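Local coordinates for protein thymidylate synthase thyX (Helicobacter pylori, PDB 3N3Y) that probably catalyses the reductive methylation of dUMP to dTMP, working as an FAD-dependent homotetramer with methylenetetrahydrofolate as methyl donor and NADPH as reductant, at residues 98-103 / 135-140. Numbering follows the deposited sequence.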
loop_
_atom_site.group_PDB
_atom_site.type_symbol
_atom_site.label_atom_id
_atom_site.label_comp_id
_atom_site.label_asym_id
_atom_site.label_seq_id
_atom_site.Cartn_x
_atom_site.Cartn_y
_atom_site.Cartn_z
ATOM N N ARG A 98 -13.112 -23.515 20.296
ATOM C CA ARG A 98 -13.505 -24.818 20.828
ATOM C C ARG A 98 -12.340 -25.586 21.490
ATOM O O ARG A 98 -12.550 -26.572 22.210
ATOM C CB ARG A 98 -14.143 -25.647 19.719
ATOM C CG ARG A 98 -15.662 -25.698 19.757
ATOM C CD ARG A 98 -16.062 -27.112 20.142
ATOM N NE ARG A 98 -15.048 -28.066 19.672
ATOM C CZ ARG A 98 -14.804 -29.257 20.221
ATOM N NH1 ARG A 98 -15.506 -29.664 21.274
ATOM N NH2 ARG A 98 -13.855 -30.041 19.714
ATOM N N GLU A 99 -11.115 -25.124 21.252
ATOM C CA GLU A 99 -9.953 -25.643 21.968
ATOM C C GLU A 99 -10.141 -25.622 23.496
ATOM O O GLU A 99 -9.490 -26.387 24.218
ATOM C CB GLU A 99 -8.697 -24.849 21.585
ATOM C CG GLU A 99 -8.667 -23.408 22.119
ATOM C CD GLU A 99 -7.573 -22.563 21.471
ATOM O OE1 GLU A 99 -6.748 -23.139 20.722
ATOM O OE2 GLU A 99 -7.531 -21.329 21.710
ATOM N N LEU A 100 -11.014 -24.738 23.981
ATOM C CA LEU A 100 -11.272 -24.581 25.425
ATOM C C LEU A 100 -12.307 -25.575 25.958
ATOM O O LEU A 100 -12.383 -25.831 27.159
ATOM C CB LEU A 100 -11.755 -23.160 25.750
ATOM C CG LEU A 100 -10.769 -21.993 25.734
ATOM C CD1 LEU A 100 -11.454 -20.709 26.198
ATOM C CD2 LEU A 100 -9.558 -22.294 26.608
ATOM N N LYS A 101 -13.119 -26.108 25.057
ATOM C CA LYS A 101 -14.151 -27.067 25.406
ATOM C C LYS A 101 -13.546 -28.235 26.175
ATOM O O LYS A 101 -14.181 -28.820 27.052
ATOM C CB LYS A 101 -14.811 -27.580 24.126
ATOM C CG LYS A 101 -15.899 -28.602 24.343
ATOM C CD LYS A 101 -17.236 -27.937 24.559
ATOM C CE LYS A 101 -18.341 -28.977 24.502
ATOM N NZ LYS A 101 -18.226 -29.779 23.251
ATOM N N GLU A 102 -12.296 -28.544 25.858
ATOM C CA GLU A 102 -11.674 -29.779 26.303
ATOM C C GLU A 102 -10.879 -29.684 27.606
ATOM O O GLU A 102 -10.386 -30.693 28.096
ATOM C CB GLU A 102 -10.785 -30.328 25.178
ATOM C CG GLU A 102 -11.575 -30.905 23.989
ATOM C CD GLU A 102 -11.303 -30.197 22.652
ATOM O OE1 GLU A 102 -10.123 -30.110 22.235
ATOM O OE2 GLU A 102 -12.282 -29.750 22.007
ATOM N N VAL A 103 -10.752 -28.493 28.178
ATOM C CA VAL A 103 -9.883 -28.325 29.349
ATOM C C VAL A 103 -10.633 -28.193 30.677
ATOM O O VAL A 103 -11.805 -27.800 30.701
ATOM C CB VAL A 103 -8.941 -27.118 29.185
ATOM C CG1 VAL A 103 -8.399 -27.058 27.753
ATOM C CG2 VAL A 103 -9.665 -25.837 29.544
ATOM N N LEU A 135 -9.789 -15.210 35.521
ATOM C CA LEU A 135 -11.227 -15.162 35.775
ATOM C C LEU A 135 -12.001 -15.073 34.456
ATOM O O LEU A 135 -12.970 -15.803 34.247
ATOM C CB LEU A 135 -11.602 -13.998 36.711
ATOM C CG LEU A 135 -10.947 -14.040 38.101
ATOM C CD1 LEU A 135 -11.639 -13.105 39.102
ATOM C CD2 LEU A 135 -10.892 -15.467 38.652
ATOM N N ALA A 136 -11.552 -14.179 33.572
ATOM C CA ALA A 136 -12.182 -13.974 32.266
ATOM C C ALA A 136 -12.078 -15.223 31.412
ATOM O O ALA A 136 -13.019 -15.583 30.709
ATOM C CB ALA A 136 -11.559 -12.777 31.546
ATOM N N LEU A 137 -10.923 -15.876 31.477
ATOM C CA LEU A 137 -10.688 -17.094 30.720
ATOM C C LEU A 137 -11.615 -18.193 31.205
ATOM O O LEU A 137 -12.169 -18.946 30.405
ATOM C CB LEU A 137 -9.222 -17.545 30.830
ATOM C CG LEU A 137 -8.862 -18.865 30.131
ATOM C CD1 LEU A 137 -8.892 -18.715 28.618
ATOM C CD2 LEU A 137 -7.505 -19.366 30.564
ATOM N N GLU A 138 -11.787 -18.279 32.525
ATOM C CA GLU A 138 -12.699 -19.257 33.113
ATOM C C GLU A 138 -14.149 -19.023 32.659
ATOM O O GLU A 138 -14.806 -19.952 32.216
ATOM C CB GLU A 138 -12.576 -19.293 34.648
ATOM C CG GLU A 138 -13.512 -20.298 35.332
ATOM C CD GLU A 138 -13.230 -21.764 34.959
ATOM O OE1 GLU A 138 -12.149 -22.060 34.399
ATOM O OE2 GLU A 138 -14.092 -22.624 35.242
ATOM N N ASN A 139 -14.641 -17.790 32.745
ATOM C CA ASN A 139 -15.967 -17.490 32.195
ATOM C C ASN A 139 -16.111 -17.871 30.720
ATOM O O ASN A 139 -17.151 -18.402 30.314
ATOM C CB ASN A 139 -16.347 -16.030 32.415
ATOM C CG ASN A 139 -16.700 -15.747 33.865
ATOM O OD1 ASN A 139 -16.586 -14.619 34.352
ATOM N ND2 ASN A 139 -17.115 -16.777 34.562
ATOM N N LEU A 140 -15.067 -17.605 29.933
ATOM C CA LEU A 140 -15.043 -17.965 28.516
ATOM C C LEU A 140 -15.152 -19.476 28.358
ATOM O O LEU A 140 -15.905 -19.971 27.522
ATOM C CB LEU A 140 -13.742 -17.481 27.863
ATOM C CG LEU A 140 -13.584 -17.656 26.343
ATOM C CD1 LEU A 140 -14.704 -16.935 25.612
ATOM C CD2 LEU A 140 -12.211 -17.176 25.841
#
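L100 meets L137 and L140 through methyl groups, and these three leucines carry the whole contact between the 3-10 turn at 98-100 and helix 127-145. The main touch is made by one branch of L100: its CD1 lies 3.6 Å from CD2 of L140 and 3.7 Å from CG of the same residue, so it rests on the branch point of L140 as well as on a methyl. L137 is met more loosely, its CD1 lying 4.0 Å from CD1 of L100 and 4.2 Å from CD2 of L100, so that one methyl of L137 faces both branches of L100. The side chains of L100 and L140 run at about a right angle to each other, whereas L100 and L137 meet at a slant.

Torsions account for this placement. In L100, CG is anti to the carbonyl carbon (chi1 -74°), which carries the branch point and methyls on from a CB already directed at the helix. Both helix leucines instead set CG anti to the backbone N; in L137 (chi1 177°) this brings the end of a side chain whose CB does not aim at the turn closer to L100. With 8.2 Å between the CA atoms of L100 and L140, side chains alone span the gap.

All three leucines are buried. L100 also packs on L144, further along helix 127-145, while F106 and Y162 lie against L137. The contact joins the loop between helices 93-96 and 111-117 to helix 127-145, near the dUMP site without lining it: the L140 side chain is about 10 Å from bound dUMP. Between the two segments, then, cohesion is purely apolar, resting on dispersion and exclusion of water; hydrogen bonds and salt bridges, such as R98 NH2 to E102 OE2 at 2.8 Å, lie within each segment or run to residues around them.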